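Local coordinates for protein neutral ceramidase (Pseudomonas aeruginosa, PDB 2ZWS) that hydrolyses the N-acyl bond of ceramides to give sphingosine and a free fatty acid, and also catalyses ceramide synthesis from them, using one zinc ion per subunit, at residues 371-375 with 452-458; 533-537 with 604-608. All blocks are in the same frame, centred on the assembly; numbering follows the deposited sequence.

Interaction 1. Residues 371-375 with 452-458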
loop_
_atom_site.group_PDB
_atom_site.type_symbol
_atom_site.label_atom_id
_atom_site.label_comp_id
_atom_site.label_asym_id
_atom_site.label_seq_id
_atom_site.Cartn_x
_atom_site.Cartn_y
_atom_site.Cartn_z
ATOM N N GLN A 371 -16.118 -19.081 18.033
ATOM C CA GLN A 371 -15.881 -18.794 16.605
ATOM C C GLN A 371 -17.088 -19.100 15.692
ATOM O O GLN A 371 -17.063 -18.801 14.494
ATOM C CB GLN A 371 -14.629 -19.526 16.109
ATOM C CG GLN A 371 -13.314 -18.974 16.658
ATOM C CD GLN A 371 -12.893 -17.674 15.972
ATOM O OE1 GLN A 371 -13.472 -17.287 14.954
ATOM N NE2 GLN A 371 -11.877 -16.998 16.533
ATOM N N ALA A 372 -18.130 -19.713 16.273
ATOM C CA ALA A 372 -19.457 -19.839 15.637
ATOM C C ALA A 372 -19.383 -20.655 14.353
ATOM O O ALA A 372 -18.896 -21.791 14.382
ATOM C CB ALA A 372 -20.110 -18.442 15.425
ATOM N N GLU A 373 -19.810 -20.107 13.224
ATOM C CA GLU A 373 -19.864 -20.920 12.004
ATOM C C GLU A 373 -18.521 -21.245 11.356
ATOM O O GLU A 373 -18.444 -22.025 10.416
ATOM C CB GLU A 373 -20.917 -20.439 10.993
ATOM C CG GLU A 373 -21.180 -18.977 10.881
ATOM C CD GLU A 373 -21.893 -18.358 12.082
ATOM O OE1 GLU A 373 -23.073 -18.668 12.400
ATOM O OE2 GLU A 373 -21.247 -17.514 12.699
ATOM N N LYS A 374 -17.448 -20.654 11.869
ATOM C CA LYS A 374 -16.131 -20.966 11.358
ATOM C C LYS A 374 -15.712 -22.411 11.647
ATOM O O LYS A 374 -15.957 -22.925 12.741
ATOM C CB LYS A 374 -15.115 -20.012 12.007
ATOM C CG LYS A 374 -13.679 -20.120 11.436
ATOM C CD LYS A 374 -12.716 -19.116 12.108
ATOM C CE LYS A 374 -12.938 -17.709 11.565
ATOM N NZ LYS A 374 -12.265 -16.738 12.482
ATOM N N THR A 375 -15.102 -23.058 10.650
ATOM C CA THR A 375 -14.407 -24.309 10.923
ATOM C C THR A 375 -12.920 -23.990 10.957
ATOM O O THR A 375 -12.288 -23.604 9.961
ATOM C CB THR A 375 -14.778 -25.479 9.987
ATOM O OG1 THR A 375 -14.197 -25.303 8.697
ATOM C CG2 THR A 375 -16.293 -25.603 9.861
ATOM N N ARG A 452 -21.728 -9.608 10.880
ATOM C CA ARG A 452 -22.229 -10.859 11.491
ATOM C C ARG A 452 -22.862 -11.810 10.454
ATOM O O ARG A 452 -22.591 -13.029 10.443
ATOM C CB ARG A 452 -23.235 -10.541 12.619
ATOM C CG ARG A 452 -23.869 -11.774 13.287
ATOM C CD ARG A 452 -22.843 -12.543 14.077
ATOM N NE ARG A 452 -23.254 -13.869 14.561
ATOM C CZ ARG A 452 -23.035 -15.008 13.911
ATOM N NH1 ARG A 452 -23.405 -16.160 14.454
ATOM N NH2 ARG A 452 -22.449 -15.007 12.716
ATOM N N GLU A 453 -23.654 -11.230 9.564
ATOM C CA GLU A 453 -24.376 -12.016 8.538
ATOM C C GLU A 453 -23.410 -12.588 7.499
ATOM O O GLU A 453 -23.458 -13.777 7.169
ATOM C CB GLU A 453 -25.461 -11.168 7.876
ATOM C CG GLU A 453 -26.519 -10.631 8.860
ATOM C CD GLU A 453 -26.216 -9.252 9.481
ATOM O OE1 GLU A 453 -25.038 -8.790 9.535
ATOM O OE2 GLU A 453 -27.197 -8.606 9.941
ATOM N N GLU A 454 -22.485 -11.758 7.017
ATOM C CA GLU A 454 -21.455 -12.254 6.112
ATOM C C GLU A 454 -20.617 -13.348 6.759
ATOM O O GLU A 454 -20.265 -14.336 6.107
ATOM C CB GLU A 454 -20.521 -11.118 5.685
ATOM C CG GLU A 454 -21.146 -10.142 4.716
ATOM C CD GLU A 454 -20.470 -8.794 4.717
ATOM O OE1 GLU A 454 -19.436 -8.634 5.403
ATOM O OE2 GLU A 454 -20.982 -7.885 4.040
ATOM N N TYR A 455 -20.242 -13.137 8.022
ATOM C CA TYR A 455 -19.402 -14.090 8.735
ATOM C C TYR A 455 -20.018 -15.472 8.690
ATOM O O TYR A 455 -19.299 -16.456 8.474
ATOM C CB TYR A 455 -19.221 -13.657 10.185
ATOM C CG TYR A 455 -18.311 -14.542 10.988
ATOM C CD1 TYR A 455 -16.949 -14.228 11.130
ATOM C CD2 TYR A 455 -18.811 -15.681 11.651
ATOM C CE1 TYR A 455 -16.102 -15.024 11.881
ATOM C CE2 TYR A 455 -17.969 -16.498 12.412
ATOM C CZ TYR A 455 -16.603 -16.145 12.526
ATOM O OH TYR A 455 -15.758 -16.924 13.270
ATOM N N ALA A 456 -21.346 -15.537 8.872
ATOM C CA ALA A 456 -22.044 -16.837 8.936
ATOM C C ALA A 456 -21.882 -17.650 7.656
ATOM O O ALA A 456 -21.850 -18.885 7.704
ATOM C CB ALA A 456 -23.523 -16.658 9.272
ATOM N N ALA A 457 -21.761 -16.963 6.524
ATOM C CA ALA A 457 -21.595 -17.627 5.233
ATOM C C ALA A 457 -20.221 -18.268 5.064
ATOM O O ALA A 457 -20.068 -19.217 4.305
ATOM C CB ALA A 457 -21.892 -16.666 4.098
ATOM N N GLN A 458 -19.219 -17.720 5.753
ATOM C CA GLN A 458 -17.841 -18.252 5.719
ATOM C C GLN A 458 -17.255 -18.410 4.323
ATOM O O GLN A 458 -16.615 -19.414 4.017
ATOM C CB GLN A 458 -17.693 -19.549 6.548
ATOM C CG GLN A 458 -17.752 -19.333 8.047
ATOM C CD GLN A 458 -16.526 -18.617 8.591
ATOM O OE1 GLN A 458 -15.416 -19.130 8.512
ATOM N NE2 GLN A 458 -16.735 -17.451 9.174
HETATM O O HOH W 1 -14.719 -21.528 8.017
#

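Interaction 2. Residues 533-537 with 604-608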
loop_
_atom_site.group_PDB
_atom_site.type_symbol
_atom_site.label_atom_id
_atom_site.label_comp_id
_atom_site.label_asym_id
_atom_site.label_seq_id
_atom_site.Cartn_x
_atom_site.Cartn_y
_atom_site.Cartn_z
ATOM N N SER A 533 17.575 1.578 -35.029
ATOM C CA SER A 533 16.495 2.567 -34.985
ATOM C C SER A 533 15.170 1.944 -34.564
ATOM O O SER A 533 14.954 0.736 -34.723
ATOM C CB SER A 533 16.333 3.238 -36.357
ATOM O OG SER A 533 15.721 2.347 -37.293
ATOM N N TYR A 534 14.288 2.786 -34.022
ATOM C CA TYR A 534 12.960 2.372 -33.576
ATOM C C TYR A 534 11.963 3.457 -33.916
ATOM O O TYR A 534 12.351 4.597 -34.170
ATOM C CB TYR A 534 12.926 2.172 -32.048
ATOM C CG TYR A 534 13.839 1.086 -31.517
ATOM C CD1 TYR A 534 15.183 1.339 -31.256
ATOM C CD2 TYR A 534 13.349 -0.176 -31.253
ATOM C CE1 TYR A 534 16.023 0.337 -30.754
ATOM C CE2 TYR A 534 14.180 -1.182 -30.750
ATOM C CZ TYR A 534 15.500 -0.915 -30.508
ATOM O OH TYR A 534 16.327 -1.887 -30.020
ATOM N N ARG A 535 10.686 3.088 -33.898
ATOM C CA ARG A 535 9.576 4.018 -34.092
ATOM C C ARG A 535 8.787 4.122 -32.791
ATOM O O ARG A 535 8.854 3.235 -31.937
ATOM C CB ARG A 535 8.634 3.515 -35.186
ATOM C CG ARG A 535 9.328 3.214 -36.506
ATOM C CD ARG A 535 8.359 3.277 -37.665
ATOM N NE ARG A 535 9.074 3.399 -38.939
ATOM C CZ ARG A 535 9.407 4.557 -39.510
ATOM N NH1 ARG A 535 9.082 5.716 -38.934
ATOM N NH2 ARG A 535 10.060 4.559 -40.669
ATOM N N ILE A 536 8.016 5.194 -32.655
ATOM C CA ILE A 536 7.122 5.326 -31.516
ATOM C C ILE A 536 6.198 4.102 -31.465
ATOM O O ILE A 536 5.668 3.661 -32.497
ATOM C CB ILE A 536 6.332 6.656 -31.561
ATOM C CG1 ILE A 536 7.273 7.820 -31.232
ATOM C CG2 ILE A 536 5.181 6.618 -30.569
ATOM C CD1 ILE A 536 6.647 9.225 -31.391
ATOM N N GLY A 537 6.048 3.533 -30.269
ATOM C CA GLY A 537 5.226 2.354 -30.089
ATOM C C GLY A 537 6.062 1.090 -30.018
ATOM O O GLY A 537 5.576 0.058 -29.577
ATOM N N ILE A 604 8.476 2.917 -26.205
ATOM C CA ILE A 604 8.594 4.333 -26.588
ATOM C C ILE A 604 7.198 4.922 -26.767
ATOM O O ILE A 604 6.474 4.509 -27.676
ATOM C CB ILE A 604 9.412 4.489 -27.911
ATOM C CG1 ILE A 604 10.804 3.869 -27.776
ATOM C CG2 ILE A 604 9.526 5.958 -28.296
ATOM C CD1 ILE A 604 11.410 3.448 -29.097
ATOM N N PRO A 605 6.798 5.851 -25.864
ATOM C CA PRO A 605 5.416 6.347 -25.883
ATOM C C PRO A 605 5.165 7.449 -26.913
ATOM O O PRO A 605 6.107 8.105 -27.336
ATOM C CB PRO A 605 5.250 6.911 -24.470
ATOM C CG PRO A 605 6.588 7.469 -24.155
ATOM C CD PRO A 605 7.574 6.447 -24.757
ATOM N N PRO A 606 3.891 7.673 -27.286
ATOM C CA PRO A 606 3.534 8.829 -28.123
ATOM C C PRO A 606 4.080 10.106 -27.519
ATOM O O PRO A 606 4.039 10.284 -26.295
ATOM C CB PRO A 606 2.010 8.838 -28.071
ATOM C CG PRO A 606 1.638 7.405 -27.847
ATOM C CD PRO A 606 2.715 6.837 -26.964
ATOM N N GLY A 607 4.623 10.973 -28.364
ATOM C CA GLY A 607 5.159 12.236 -27.896
ATOM C C GLY A 607 6.642 12.282 -27.619
ATOM O O GLY A 607 7.154 13.337 -27.247
ATOM N N THR A 608 7.366 11.165 -27.774
ATOM C CA THR A 608 8.820 11.168 -27.604
ATOM C C THR A 608 9.469 11.882 -28.784
ATOM O O THR A 608 9.097 11.624 -29.933
ATOM C CB THR A 608 9.378 9.736 -27.551
ATOM O OG1 THR A 608 8.781 8.967 -28.595
ATOM C CG2 THR A 608 9.062 9.091 -26.234
#

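Interaction 1. Residues 371-375 with 452-458
With CG anti to the backbone N (chi1 -177°), Tyr455 carries its ring from helix 452-457 across to the loop 371-375, and its hydroxyl gives a hydrogen bond to the backbone oxygen of Gln371 (OH to O, 2.6 Å). A bend at chi2 (-77°) brings the Gln371 amide to the same hydroxyl, its OE1 lying 2.9 Å from Tyr455 OH. Lys374 crosses the tyrosine at about a right angle with its CE 3.4 Å from Tyr455 OH. Its ammonium binds Gln371 OE1 from above the carbonyl plane and is also held by the backbone oxygens of Thr465 and Ala325, so this buried charge has several acceptors. The loop folds as a type II' beta turn from Gln371 to Lys374, just after helix 365-370; the bond from Lys374 N to Gln371 O closes the turn, and Tyr455 OH shares that oxygen, which pins the turn to helix 452-457. At the more exposed side Glu373 forms a salt bridge with Arg452, OE2 to NH2 at 2.8 Å. The guanidinium meets OE2 from above the carboxylate plane, the two planes being 50° apart, and Arg452 also makes a cation-pi contact with Trp470. Gln458, at positive phi just past the helix, covers one face of the Tyr455 ring: its NE2 sits 3.4 Å above the ring plane, over the centre, while donating in its own amide plane to Tyr455 O (2.8 Å). The long, flexible glutamine suits this double task, since its OE1 still reaches a water that accepts from Thr375 N.

Interaction 2. Residues 533-537 with 604-608
Ile536 and Ile604 are the closest backbone pair, their CA atoms 5.2 Å apart, and one hydrogen bond joins the two segments beside them: Gly537 N to Ile604 O at 2.8 Å, with an N-H...O angle of 150°. Gly537 has phi 100°, where a side chain would be jammed against the preceding carbonyl, so glycine suits the place. Residues 605-608 form a type II beta turn, with Pro606 and Gly607 at its corners. Here the chain passes from strand 595-603 to strand 611-622, which belong to the two different sheets of the C-terminal beta-sandwich, and strand 533-535 edges the second of them. Ile604 points toward 533-537, and its CD1 lies 3.6 Å from Tyr534 CB, the two side chains crossing at about a right angle; Val540 and Val641 also touch this isoleucine. Such a branched aliphatic chain fits the buried seam. Ile536, more exposed, lies over the turn, where its CG2 packs against the carbonyl of Pro605 and the ring nitrogen of Pro606. In one of two conformers of Thr608, OG1 lies 3.2 Å from Ile536 CG1 and donates to Pro605 O, alongside the weak bond from Thr608 N to that oxygen.

Interactions 1 and 2 lie on opposite sides of the chain's centre, their own centres 54 Å apart and their nearest atoms about 41 Å apart. Interaction 1 belongs to the N-terminal part of the chain, which holds the zinc site: the side chain of Tyr455 is about 9 Å from that of the zinc ligand Tyr448. Interaction 2 belongs to the C-terminal part and stands nearer the magnesium ion, with the Pro605 side chain about 11 Å from the metal and about 8 Å from the side chains of its ligands Asp581 and Thr584. That magnesium also takes Asp579 from the C-terminal part and His37 from the N-terminal part, tying the two together.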